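Local atomic coordinates of YlmD (Geobacillus stearothermophilus, PDB entry 6T1B), a protein that catalyses the phosphorolysis of adenosine, inosine and S-methyl-5'-thioadenosine to the free base and the matching ribose 1-phosphate, and also deaminates adenosine. Residues 59-64 and 96-101; 42-45 and 50-53; 108-113 and 117-122; 77-82 and 141-146. All coordinates share one frame; numbering follows the deposited sequence. Where two conformers were deposited one is given.

Interaction 1: 59-64 and 96-101; sequences NRRRLA and GAQDFA. With NOS (inosine), chain B.
Arg60 meets the loop 96-101 with the edge of its guanidinium: one nitrogen, NH2, gives to two successive carbonyls, lying 2.8 Å from Ala97 O and 3.0 Å from Gly96 O. The two bonds differ in approach. Gly96 O is met in its carbonyl plane on a lone pair, Ala97 O from above its plane, and both bonds are bent at the hydrogen. CG sits beside the backbone N (chi1 -68°) and the chain then runs extended to NE, which carries the group off the helix as far as the inosine pocket. There NH1 donates to a water that itself donates to Gly96 O and to inosine O6. Phe100 turns an edge to the base, CE1 standing 3.4 Å from inosine N1. Arg61 and Gln98 touch with their flat groups 78° apart; Arg61 NH1 and Gln98 NE2 are both donors, and Arg61 pairs with Glu72 instead. A leucine in place of Arg60 would probably leave the two carbonyls without their shared donor and the water at O6 with one holder fewer. Helix 53-67 thus joins the loop ahead of strand 109-112, while Leu63 packs on Trp74 of strand 74-75 and on Leu265 and Phe267 of strand 264-269.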
loop_
_atom_site.group_PDB
_atom_site.type_symbol
_atom_site.label_atom_id
_atom_site.label_comp_id
_atom_site.label_asym_id
_atom_site.label_seq_id
_atom_site.Cartn_x
_atom_site.Cartn_y
_atom_site.Cartn_z
ATOM N N ASN A 59 16.670 4.177 -8.856
ATOM C CA ASN A 59 15.969 3.013 -8.320
ATOM C C ASN A 59 14.590 2.879 -8.951
ATOM O O ASN A 59 14.174 1.778 -9.343
ATOM C CB ASN A 59 15.826 3.110 -6.799
ATOM C CG ASN A 59 17.160 3.061 -6.099
ATOM O OD1 ASN A 59 18.124 2.502 -6.623
ATOM N ND2 ASN A 59 17.215 3.607 -4.891
ATOM N N ARG A 60 13.880 4.003 -9.087
ATOM C CA ARG A 60 12.568 3.966 -9.719
ATOM C C ARG A 60 12.694 3.592 -11.188
ATOM O O ARG A 60 11.886 2.807 -11.700
ATOM C CB ARG A 60 11.883 5.317 -9.544
ATOM C CG ARG A 60 11.515 5.618 -8.096
ATOM C CD ARG A 60 10.741 6.921 -8.001
ATOM N NE ARG A 60 10.181 7.061 -6.675
ATOM C CZ ARG A 60 9.086 7.750 -6.381
ATOM N NH1 ARG A 60 8.639 7.765 -5.127
ATOM N NH2 ARG A 60 8.445 8.438 -7.328
ATOM N N ARG A 61 13.694 4.135 -11.897
ATOM C CA ARG A 61 13.923 3.738 -13.283
ATOM C C ARG A 61 14.223 2.248 -13.387
ATOM O O ARG A 61 13.833 1.600 -14.367
ATOM C CB ARG A 61 15.066 4.556 -13.893
ATOM C CG ARG A 61 14.696 6.026 -14.085
ATOM C CD ARG A 61 15.602 6.751 -15.034
ATOM N NE ARG A 61 15.026 8.035 -15.432
ATOM C CZ ARG A 61 13.961 8.189 -16.220
ATOM N NH1 ARG A 61 13.534 9.407 -16.516
ATOM N NH2 ARG A 61 13.312 7.137 -16.703
ATOM N N ARG A 62 14.903 1.688 -12.391
ATOM C CA ARG A 62 15.220 0.262 -12.415
ATOM C C ARG A 62 13.947 -0.577 -12.321
ATOM O O ARG A 62 13.741 -1.495 -13.119
ATOM C CB ARG A 62 16.188 -0.064 -11.283
ATOM C CG ARG A 62 16.652 -1.507 -11.249
ATOM C CD ARG A 62 17.617 -1.779 -12.362
ATOM N NE ARG A 62 18.918 -1.202 -12.070
ATOM C CZ ARG A 62 19.849 -0.963 -12.984
ATOM N NH1 ARG A 62 21.009 -0.453 -12.607
ATOM N NH2 ARG A 62 19.614 -1.214 -14.273
ATOM N N LEU A 63 13.056 -0.238 -11.392
ATOM C CA LEU A 63 11.763 -0.930 -11.320
ATOM C C LEU A 63 10.993 -0.770 -12.631
ATOM O O LEU A 63 10.402 -1.730 -13.140
ATOM C CB LEU A 63 10.919 -0.414 -10.156
ATOM C CG LEU A 63 9.513 -1.032 -10.089
ATOM C CD1 LEU A 63 9.592 -2.552 -9.892
ATOM C CD2 LEU A 63 8.660 -0.382 -9.010
ATOM N N ALA A 64 10.979 0.443 -13.186
ATOM C CA ALA A 64 10.312 0.658 -14.462
ATOM C C ALA A 64 10.836 -0.292 -15.534
ATOM O O ALA A 64 10.065 -0.798 -16.351
ATOM C CB ALA A 64 10.441 2.118 -14.913
ATOM N N GLY A 96 4.700 13.353 -9.175
ATOM C CA GLY A 96 5.450 12.759 -8.099
ATOM C C GLY A 96 6.383 11.646 -8.509
ATOM O O GLY A 96 6.964 10.989 -7.633
ATOM N N ALA A 97 6.542 11.398 -9.798
ATOM C CA ALA A 97 7.332 10.242 -10.232
ATOM C C ALA A 97 8.828 10.479 -10.056
ATOM O O ALA A 97 9.566 9.573 -9.651
ATOM C CB ALA A 97 7.008 9.906 -11.678
ATOM N N GLN A 98 9.290 11.684 -10.348
ATOM C CA GLN A 98 10.683 12.048 -10.184
ATOM C C GLN A 98 10.884 13.255 -9.291
ATOM O O GLN A 98 12.033 13.582 -8.968
ATOM C CB GLN A 98 11.312 12.347 -11.554
ATOM C CG GLN A 98 11.246 11.152 -12.475
ATOM C CD GLN A 98 11.884 11.405 -13.815
ATOM O OE1 GLN A 98 13.009 11.882 -13.895
ATOM N NE2 GLN A 98 11.155 11.091 -14.883
ATOM N N ASP A 99 9.812 13.937 -8.891
ATOM C CA ASP A 99 9.906 15.137 -8.060
ATOM C C ASP A 99 8.779 15.024 -7.042
ATOM O O ASP A 99 7.600 15.089 -7.419
ATOM C CB ASP A 99 9.750 16.410 -8.890
ATOM C CG ASP A 99 9.959 17.673 -8.067
ATOM O OD1 ASP A 99 10.333 18.705 -8.647
ATOM O OD2 ASP A 99 9.779 17.622 -6.830
ATOM N N PHE A 100 9.117 14.849 -5.759
ATOM C CA PHE A 100 8.078 14.675 -4.754
ATOM C C PHE A 100 7.105 15.846 -4.720
ATOM O O PHE A 100 5.923 15.658 -4.407
ATOM C CB PHE A 100 8.729 14.521 -3.377
ATOM C CG PHE A 100 7.769 14.191 -2.289
ATOM C CD1 PHE A 100 7.087 12.979 -2.296
ATOM C CD2 PHE A 100 7.536 15.066 -1.257
ATOM C CE1 PHE A 100 6.178 12.662 -1.282
ATOM C CE2 PHE A 100 6.632 14.750 -0.240
ATOM C CZ PHE A 100 5.957 13.544 -0.261
ATOM N N ALA A 101 7.574 17.051 -5.034
ATOM C CA ALA A 101 6.722 18.233 -4.947
ATOM C C ALA A 101 5.566 18.211 -5.933
ATOM O O ALA A 101 4.624 18.993 -5.763
ATOM C CB ALA A 101 7.564 19.498 -5.142
HETATM N N9 NOS B . 7.747 9.229 2.287
HETATM C C4 NOS B . 7.118 9.205 1.099
HETATM N N3 NOS B . 5.692 9.125 0.700
HETATM C C2 NOS B . 5.347 9.164 -0.693
HETATM N N1 NOS B . 6.353 9.276 -1.711
HETATM C C6 NOS B . 7.727 9.355 -1.388
HETATM O O6 NOS B . 8.521 9.434 -2.286
HETATM C C5 NOS B . 8.071 9.310 0.114
HETATM N N7 NOS B . 9.227 9.334 0.701
HETATM C C8 NOS B . 9.056 9.298 2.020
HETATM C "C5'" NOS B . 4.716 6.455 3.556
HETATM O "O5'" NOS B . 4.716 5.184 4.201
HETATM C "C4'" NOS B . 5.495 7.468 4.356
HETATM O "O4'" NOS B . 6.758 7.697 3.691
HETATM C "C1'" NOS B . 6.984 9.083 3.540
HETATM C "C2'" NOS B . 5.617 9.756 3.600
HETATM O "O2'" NOS B . 5.735 11.079 4.105
HETATM C "C3'" NOS B . 4.832 8.835 4.536
HETATM O "O3'" NOS B . 5.011 9.267 5.895
HETATM O O HOH W 1 7.046 10.488 -4.960
#

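Interaction 2: 42-45 and 50-53; sequences SLNM and GDDR
Asn44 and Asp51 both hold CG anti to the backbone N (chi1 172° and -165°), and from these positions their side chains reach for each other from opposite directions. The amide and carboxylate planes are turned only modestly against each other, and the contact comes down to one bond: Asn44 ND2 donates to Asp51 OD2 at 2.8 Å, almost perfectly straight at 177°. The acceptor lies in the amide plane, and the amide comes to OD2 on its anti side, slightly out of the carboxylate plane. Asp51 OD2 has a second partner in Ser36 OG, while OD1 takes a weak bond from the next backbone nitrogen, Asp52 N, at 2.7 Å. At the other end of the amide, Asn44 OD1 accepts from the backbone N of Gly46 and of Arg263. Asp52 is the N-cap of helix 53-67, its OD2 accepting from Asp55 N, and Leu43 is the centre of an inverse gamma turn. The bond therefore ties the turn to the helix start and closes the short loop 46-49, whose residues line the inosine pocket; Arg263 is itself an inosine-binding residue. With backbone N-H groups on its oxygen and a carboxylate on its nitrogen, the Asn44 amide can hardly turn over. Donors reach both Asp51 oxygens, which is consistent with an ionised carboxylate and would probably strengthen the bond from Asn44.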
loop_
_atom_site.group_PDB
_atom_site.type_symbol
_atom_site.label_atom_id
_atom_site.label_comp_id
_atom_site.label_asym_id
_atom_site.label_seq_id
_atom_site.Cartn_x
_atom_site.Cartn_y
_atom_site.Cartn_z
ATOM N N SER A 42 19.155 -0.938 -0.482
ATOM C CA SER A 42 19.671 -0.213 -1.649
ATOM C C SER A 42 18.546 0.298 -2.578
ATOM O O SER A 42 18.698 1.342 -3.210
ATOM C CB SER A 42 20.617 -1.053 -2.499
ATOM O OG SER A 42 19.988 -2.207 -3.022
ATOM N N LEU A 43 17.424 -0.425 -2.688
ATOM C CA LEU A 43 16.337 -0.023 -3.594
ATOM C C LEU A 43 15.329 0.875 -2.888
ATOM O O LEU A 43 14.134 0.600 -2.809
ATOM C CB LEU A 43 15.661 -1.237 -4.217
ATOM C CG LEU A 43 14.833 -0.962 -5.462
ATOM C CD1 LEU A 43 15.686 -0.687 -6.674
ATOM C CD2 LEU A 43 13.876 -2.106 -5.733
ATOM N N ASN A 44 15.835 1.993 -2.372
ATOM C CA ASN A 44 14.974 2.962 -1.731
ATOM C C ASN A 44 14.177 3.705 -2.784
ATOM O O ASN A 44 14.752 4.378 -3.649
ATOM C CB ASN A 44 15.754 3.962 -0.909
ATOM C CG ASN A 44 14.866 5.049 -0.410
ATOM O OD1 ASN A 44 13.706 4.817 -0.054
ATOM N ND2 ASN A 44 15.368 6.263 -0.415
ATOM N N MET A 45 12.862 3.611 -2.697
ATOM C CA MET A 45 11.977 4.285 -3.643
ATOM C C MET A 45 11.428 5.619 -3.154
ATOM O O MET A 45 10.715 6.300 -3.916
ATOM C CB MET A 45 10.817 3.354 -3.981
ATOM C CG MET A 45 11.270 2.029 -4.498
ATOM S SD MET A 45 12.273 2.235 -6.007
ATOM C CE MET A 45 11.933 0.775 -6.919
ATOM N N GLY A 50 15.205 11.781 2.816
ATOM C CA GLY A 50 16.537 12.306 2.992
ATOM C C GLY A 50 17.614 11.561 2.242
ATOM O O GLY A 50 18.796 11.776 2.510
ATOM N N ASP A 51 17.240 10.681 1.321
ATOM C CA ASP A 51 18.195 10.007 0.460
ATOM C C ASP A 51 18.594 10.905 -0.715
ATOM O O ASP A 51 17.969 11.927 -1.014
ATOM C CB ASP A 51 17.571 8.687 -0.014
ATOM C CG ASP A 51 18.557 7.700 -0.612
ATOM O OD1 ASP A 51 19.787 7.895 -0.552
ATOM O OD2 ASP A 51 18.049 6.694 -1.146
ATOM N N ASP A 52 19.635 10.477 -1.396
ATOM C CA ASP A 52 20.092 11.153 -2.599
ATOM C C ASP A 52 19.067 10.974 -3.713
ATOM O O ASP A 52 18.740 9.840 -4.095
ATOM C CB ASP A 52 21.422 10.553 -3.032
ATOM C CG ASP A 52 21.976 11.223 -4.229
ATOM O OD1 ASP A 52 22.547 12.318 -4.062
ATOM O OD2 ASP A 52 21.804 10.675 -5.346
ATOM N N ARG A 53 18.564 12.091 -4.232
ATOM C CA ARG A 53 17.503 12.042 -5.224
ATOM C C ARG A 53 17.930 11.300 -6.481
ATOM O O ARG A 53 17.125 10.585 -7.087
ATOM C CB ARG A 53 17.044 13.463 -5.567
ATOM C CG ARG A 53 15.990 13.520 -6.621
ATOM C CD ARG A 53 15.617 14.963 -6.959
ATOM N NE ARG A 53 14.636 14.995 -8.038
ATOM C CZ ARG A 53 14.940 14.887 -9.328
ATOM N NH1 ARG A 53 13.974 14.915 -10.233
ATOM N NH2 ARG A 53 16.203 14.751 -9.716
#

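Interaction 3: 108-113 and 117-122; sequences DGLYTD and VLLALC. With NOS (inosine), chain B.
Asp108 OD2 is gripped by two donors, His143 ND1 and the backbone N of His81, while OD1 takes Gly82 N and, weakly, Val80 N; a zinc-binding histidine is thus held from its second shell. The carbonyl of the same residue is turned to the second strand, Asp108 O lying 3.3 Å from Leu121 CD2. The other branch of Leu121, CD1, crosses to Leu110 CD1 at 3.9 Å. Strands 109-112 and 118-122 run antiparallel (170°) with axes 7.8 Å apart, yet no hydrogen bond joins them: they belong to two different sheets, and the short link between them makes a beta-arch, the strands meeting through side chains. Leu119 fills the middle with both branches. Its CD1 reaches the backbone, 3.6 Å from Leu110 O, and its CD2 rests 4.0 Å from Leu110 CB and near Thr112 CG2. In Thr112, OG1 is anti to the backbone N (chi1 -174°) and bonds with Val88 O and Glu114 N, which leaves CG2 for Leu119 and, at 4.3 Å, Val117 CG1. Past the packed leucines the second strand runs to the nucleoside: Cys122 O accepts from inosine O5' at 3.1 Å, and Cys122 SG lies 3.6 Å from C6 of the base.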
loop_
_atom_site.group_PDB
_atom_site.type_symbol
_atom_site.label_atom_id
_atom_site.label_comp_id
_atom_site.label_asym_id
_atom_site.label_seq_id
_atom_site.Cartn_x
_atom_site.Cartn_y
_atom_site.Cartn_z
ATOM N N ASP A 108 -3.751 9.844 0.425
ATOM C CA ASP A 108 -3.086 8.618 0.779
ATOM C C ASP A 108 -3.584 7.430 -0.028
ATOM O O ASP A 108 -3.154 6.302 0.228
ATOM C CB ASP A 108 -3.227 8.355 2.289
ATOM C CG ASP A 108 -2.321 9.265 3.087
ATOM O OD1 ASP A 108 -2.712 10.446 3.258
ATOM O OD2 ASP A 108 -1.216 8.778 3.429
ATOM N N GLY A 109 -4.450 7.652 -0.994
ATOM C CA GLY A 109 -4.823 6.587 -1.893
ATOM C C GLY A 109 -5.164 7.166 -3.245
ATOM O O GLY A 109 -5.519 8.342 -3.377
ATOM N N LEU A 110 -5.083 6.301 -4.252
ATOM C CA LEU A 110 -5.342 6.679 -5.625
ATOM C C LEU A 110 -6.129 5.560 -6.285
ATOM O O LEU A 110 -6.005 4.393 -5.896
ATOM C CB LEU A 110 -4.050 6.835 -6.434
ATOM C CG LEU A 110 -3.083 7.900 -5.951
ATOM C CD1 LEU A 110 -1.768 7.816 -6.705
ATOM C CD2 LEU A 110 -3.707 9.270 -6.042
ATOM N N TYR A 111 -6.916 5.907 -7.299
ATOM C CA TYR A 111 -7.486 4.858 -8.132
ATOM C C TYR A 111 -7.613 5.354 -9.559
ATOM O O TYR A 111 -7.619 6.560 -9.810
ATOM C CB TYR A 111 -8.831 4.334 -7.632
ATOM C CG TYR A 111 -10.025 5.246 -7.719
ATOM C CD1 TYR A 111 -10.880 5.201 -8.813
ATOM C CD2 TYR A 111 -10.349 6.086 -6.668
ATOM C CE1 TYR A 111 -12.009 5.992 -8.868
ATOM C CE2 TYR A 111 -11.476 6.868 -6.725
ATOM C CZ TYR A 111 -12.294 6.824 -7.810
ATOM O OH TYR A 111 -13.423 7.616 -7.833
ATOM N N THR A 112 -7.734 4.418 -10.502
ATOM C CA THR A 112 -7.937 4.785 -11.893
ATOM C C THR A 112 -8.696 3.679 -12.610
ATOM O O THR A 112 -8.567 2.493 -12.273
ATOM C CB THR A 112 -6.602 5.047 -12.601
ATOM O OG1 THR A 112 -6.811 5.538 -13.927
ATOM C CG2 THR A 112 -5.752 3.780 -12.679
ATOM N N ASP A 113 -9.463 4.074 -13.611
ATOM C CA ASP A 113 -10.101 3.116 -14.497
ATOM C C ASP A 113 -9.461 3.089 -15.883
ATOM O O ASP A 113 -9.984 2.459 -16.795
ATOM C CB ASP A 113 -11.620 3.319 -14.556
ATOM C CG ASP A 113 -12.023 4.626 -15.200
ATOM O OD1 ASP A 113 -11.139 5.375 -15.625
ATOM O OD2 ASP A 113 -13.243 4.903 -15.275
ATOM N N VAL A 117 -1.424 3.582 -16.596
ATOM C CA VAL A 117 -1.233 4.463 -15.453
ATOM C C VAL A 117 -0.824 3.580 -14.281
ATOM O O VAL A 117 -1.620 2.753 -13.823
ATOM C CB VAL A 117 -2.533 5.225 -15.122
ATOM C CG1 VAL A 117 -2.358 6.061 -13.884
ATOM C CG2 VAL A 117 -2.944 6.062 -16.308
ATOM N N LEU A 118 0.393 3.747 -13.781
ATOM C CA LEU A 118 0.879 2.939 -12.671
ATOM C C LEU A 118 0.726 3.720 -11.381
ATOM O O LEU A 118 1.450 4.684 -11.145
ATOM C CB LEU A 118 2.334 2.510 -12.881
ATOM C CG LEU A 118 2.771 1.400 -11.921
ATOM C CD1 LEU A 118 2.174 0.050 -12.291
ATOM C CD2 LEU A 118 4.293 1.314 -11.803
ATOM N N LEU A 119 -0.199 3.304 -10.516
ATOM C CA LEU A 119 -0.325 3.910 -9.204
ATOM C C LEU A 119 0.850 3.426 -8.375
ATOM O O LEU A 119 1.147 2.221 -8.363
ATOM C CB LEU A 119 -1.636 3.482 -8.548
ATOM C CG LEU A 119 -2.872 3.705 -9.439
ATOM C CD1 LEU A 119 -4.101 3.231 -8.674
ATOM C CD2 LEU A 119 -3.030 5.104 -9.891
ATOM N N ALA A 120 1.499 4.326 -7.645
ATOM C CA ALA A 120 2.759 3.999 -6.995
ATOM C C ALA A 120 2.821 4.720 -5.655
ATOM O O ALA A 120 2.893 5.956 -5.612
ATOM C CB ALA A 120 3.916 4.400 -7.913
ATOM N N LEU A 121 2.820 3.943 -4.558
ATOM C CA LEU A 121 2.843 4.467 -3.200
ATOM C C LEU A 121 3.980 3.810 -2.403
ATOM O O LEU A 121 4.339 2.654 -2.663
ATOM C CB LEU A 121 1.496 4.251 -2.485
ATOM C CG LEU A 121 0.389 5.259 -2.802
ATOM C CD1 LEU A 121 -0.264 5.193 -4.172
ATOM C CD2 LEU A 121 -0.697 5.163 -1.722
ATOM N N CYS A 122 4.526 4.556 -1.445
ATOM C CA CYS A 122 5.682 4.122 -0.685
ATOM C C CYS A 122 5.301 3.568 0.673
ATOM O O CYS A 122 4.380 4.099 1.317
ATOM C CB CYS A 122 6.605 5.316 -0.470
ATOM S SG CYS A 122 7.537 5.808 -1.933
HETATM N N9 NOS B . 7.747 9.229 2.287
HETATM C C4 NOS B . 7.118 9.205 1.099
HETATM N N3 NOS B . 5.692 9.125 0.700
HETATM C C2 NOS B . 5.347 9.164 -0.693
HETATM N N1 NOS B . 6.353 9.276 -1.711
HETATM C C6 NOS B . 7.727 9.355 -1.388
HETATM O O6 NOS B . 8.521 9.434 -2.286
HETATM C C5 NOS B . 8.071 9.310 0.114
HETATM N N7 NOS B . 9.227 9.334 0.701
HETATM C C8 NOS B . 9.056 9.298 2.020
HETATM C "C5'" NOS B . 4.716 6.455 3.556
HETATM O "O5'" NOS B . 4.716 5.184 4.201
HETATM C "C4'" NOS B . 5.495 7.468 4.356
HETATM O "O4'" NOS B . 6.758 7.697 3.691
HETATM C "C1'" NOS B . 6.984 9.083 3.540
HETATM C "C2'" NOS B . 5.617 9.756 3.600
HETATM O "O2'" NOS B . 5.735 11.079 4.105
HETATM C "C3'" NOS B . 4.832 8.835 4.536
HETATM O "O3'" NOS B . 5.011 9.267 5.895
#

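Interaction 4: 77-82 and 141-146; sequences CEQVHG and LAHAGW. With NOS (inosine), chain B.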
loop_
_atom_site.group_PDB
_atom_site.type_symbol
_atom_site.label_atom_id
_atom_site.label_comp_id
_atom_site.label_asym_id
_atom_site.label_seq_id
_atom_site.Cartn_x
_atom_site.Cartn_y
_atom_site.Cartn_z
ATOM N N CYS A 77 1.421 10.065 -4.799
ATOM C CA CYS A 77 0.726 11.020 -3.945
ATOM C C CYS A 77 1.549 11.354 -2.712
ATOM O O CYS A 77 2.541 10.702 -2.394
ATOM C CB CYS A 77 -0.669 10.520 -3.567
ATOM S SG CYS A 77 -0.744 8.985 -2.639
ATOM N N GLU A 78 1.138 12.429 -2.045
ATOM C CA GLU A 78 1.930 12.985 -0.961
ATOM C C GLU A 78 2.009 12.049 0.228
ATOM O O GLU A 78 3.020 12.048 0.939
ATOM C CB GLU A 78 1.333 14.307 -0.511
ATOM C CG GLU A 78 2.170 15.035 0.486
ATOM C CD GLU A 78 1.570 16.383 0.890
ATOM O OE1 GLU A 78 2.240 17.082 1.721
ATOM O OE2 GLU A 78 0.488 16.783 0.408
ATOM N N GLN A 79 0.952 11.287 0.501
ATOM C CA GLN A 79 0.892 10.343 1.626
ATOM C C GLN A 79 1.054 11.050 2.971
ATOM O O GLN A 79 2.061 10.916 3.667
ATOM C CB GLN A 79 1.881 9.190 1.445
ATOM C CG GLN A 79 1.586 8.358 0.213
ATOM C CD GLN A 79 2.506 7.166 0.013
ATOM O OE1 GLN A 79 3.080 6.987 -1.053
ATOM N NE2 GLN A 79 2.594 6.314 1.024
ATOM N N VAL A 80 -0.008 11.764 3.346
ATOM C CA VAL A 80 -0.010 12.574 4.553
ATOM C C VAL A 80 -0.550 11.859 5.780
ATOM O O VAL A 80 -0.744 12.493 6.827
ATOM C CB VAL A 80 -0.760 13.906 4.335
ATOM C CG1 VAL A 80 -0.073 14.696 3.234
ATOM C CG2 VAL A 80 -2.242 13.670 4.045
ATOM N N HIS A 81 -0.767 10.542 5.670
ATOM C CA HIS A 81 -1.334 9.741 6.766
ATOM C C HIS A 81 -2.747 10.159 7.130
ATOM O O HIS A 81 -3.169 10.094 8.286
ATOM C CB HIS A 81 -0.421 9.712 7.996
ATOM C CG HIS A 81 0.717 8.773 7.855
ATOM N ND1 HIS A 81 1.912 9.135 7.274
ATOM C CD2 HIS A 81 0.834 7.458 8.175
ATOM C CE1 HIS A 81 2.728 8.095 7.268
ATOM N NE2 HIS A 81 2.097 7.069 7.805
ATOM N N GLY A 82 -3.489 10.608 6.124
ATOM C CA GLY A 82 -4.899 10.789 6.219
ATOM C C GLY A 82 -5.668 9.698 5.491
ATOM O O GLY A 82 -5.138 8.632 5.156
ATOM N N LEU A 141 -5.087 1.807 -4.948
ATOM C CA LEU A 141 -4.033 1.516 -3.992
ATOM C C LEU A 141 -4.112 2.546 -2.883
ATOM O O LEU A 141 -4.155 3.761 -3.139
ATOM C CB LEU A 141 -2.664 1.576 -4.694
ATOM C CG LEU A 141 -1.423 1.269 -3.866
ATOM C CD1 LEU A 141 -1.482 -0.065 -3.169
ATOM C CD2 LEU A 141 -0.202 1.354 -4.801
ATOM N N ALA A 142 -4.094 2.072 -1.642
ATOM C CA ALA A 142 -4.173 2.934 -0.473
ATOM C C ALA A 142 -3.094 2.598 0.539
ATOM O O ALA A 142 -2.670 1.446 0.659
ATOM C CB ALA A 142 -5.556 2.830 0.195
ATOM N N HIS A 143 -2.680 3.637 1.266
ATOM C CA HIS A 143 -1.654 3.602 2.298
ATOM C C HIS A 143 -2.367 3.783 3.629
ATOM O O HIS A 143 -2.946 4.841 3.887
ATOM C CB HIS A 143 -0.685 4.757 2.006
ATOM C CG HIS A 143 0.163 5.185 3.150
ATOM N ND1 HIS A 143 -0.023 6.392 3.791
ATOM C CD2 HIS A 143 1.262 4.625 3.719
ATOM C CE1 HIS A 143 0.891 6.539 4.728
ATOM N NE2 HIS A 143 1.700 5.488 4.698
ATOM N N ALA A 144 -2.326 2.749 4.476
ATOM C CA ALA A 144 -3.030 2.778 5.748
ATOM C C ALA A 144 -2.105 2.444 6.906
ATOM O O ALA A 144 -1.882 1.274 7.221
ATOM C CB ALA A 144 -4.213 1.807 5.736
ATOM N N GLY A 145 -1.593 3.468 7.577
ATOM C CA GLY A 145 -1.073 3.319 8.914
ATOM C C GLY A 145 -2.205 3.446 9.903
ATOM O O GLY A 145 -3.385 3.420 9.548
ATOM N N TRP A 146 -1.854 3.593 11.183
ATOM C CA TRP A 146 -2.931 3.645 12.167
ATOM C C TRP A 146 -3.851 4.843 11.926
ATOM O O TRP A 146 -5.071 4.745 12.123
ATOM C CB TRP A 146 -2.396 3.581 13.608
ATOM C CG TRP A 146 -1.820 4.851 14.190
ATOM C CD1 TRP A 146 -0.513 5.198 14.255
ATOM C CD2 TRP A 146 -2.547 5.908 14.819
ATOM N NE1 TRP A 146 -0.371 6.417 14.863
ATOM C CE2 TRP A 146 -1.609 6.868 15.234
ATOM C CE3 TRP A 146 -3.901 6.132 15.075
ATOM C CZ2 TRP A 146 -1.978 8.034 15.884
ATOM C CZ3 TRP A 146 -4.266 7.299 15.727
ATOM C CH2 TRP A 146 -3.304 8.232 16.122
HETATM N N9 NOS B . 7.747 9.229 2.287
HETATM C C4 NOS B . 7.118 9.205 1.099
HETATM N N3 NOS B . 5.692 9.125 0.700
HETATM C C2 NOS B . 5.347 9.164 -0.693
HETATM N N1 NOS B . 6.353 9.276 -1.711
HETATM C C6 NOS B . 7.727 9.355 -1.388
HETATM O O6 NOS B . 8.521 9.434 -2.286
HETATM C C5 NOS B . 8.071 9.310 0.114
HETATM N N7 NOS B . 9.227 9.334 0.701
HETATM C C8 NOS B . 9.056 9.298 2.020
HETATM C "C5'" NOS B . 4.716 6.455 3.556
HETATM O "O5'" NOS B . 4.716 5.184 4.201
HETATM C "C4'" NOS B . 5.495 7.468 4.356
HETATM O "O4'" NOS B . 6.758 7.697 3.691
HETATM C "C1'" NOS B . 6.984 9.083 3.540
HETATM C "C2'" NOS B . 5.617 9.756 3.600
HETATM O "O2'" NOS B . 5.735 11.079 4.105
HETATM C "C3'" NOS B . 4.832 8.835 4.536
HETATM O "O3'" NOS B . 5.011 9.267 5.895
HETATM O O HOH W 2 -2.988 7.017 5.527
#
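His81 takes the edge of His143 on one face: CE1 of His143 stands 3.3 Å from His81 NE2 and over the middle of the ring, a T-shaped pair with planes at 74°. At the edge of the His81 ring lies the ribose, inosine O3' being 2.9 Å from His81 CE1. His143 in turn has the amide of Gln79 over a face, Gln79 NE2 3.4 Å from His143 CG and displaced toward the rim. Inosine O5' comes to the same ring obliquely, 3.1 Å from His143 NE2. Both histidines bind the catalytic zinc ion through NE2, and Cys126 SG completes the protein ligands. The Gln79 amide is fixed by its oxygen, which accepts from Cys122 N and lies 3.2 Å from inosine C2. A water links the two backbones, donating to Gly82 O and to His143 O, 2.7 Å from each. An alanine at His81 would probably cost the zinc one of its three protein ligands and leave the edge of His143 without the ring it points into. Around the site, Leu121 of strand 118-123 touches Gln79 and His143, Ala142 and Ala144 of strand 138-144 lean on Ile153 of helix 153-163, Gly145 is the N-cap of helix 146-150, and Trp146 packs on helix 189-195.

Overall arrangement
From the N terminus, interaction 2 comes first, closing the four-residue loop 46-49 just ahead of helix 53-67. Interaction 1 opens on that helix and closes at 96-101; the two touch where Asn59 and Arg60 bond to the backbone of Asn44 and Met45. Segment 77-82 falls inside the loop of interaction 1 and pairs with 141-146 beyond it, so interactions 1 and 4 cross. Interaction 3 is nested within interaction 4 and follows interaction 1 in series. It sets the two six-stranded sheets against each other, and interaction 4 brings a loop to the end of strand 138-144. Interactions 1, 3 and 4 all reach inosine.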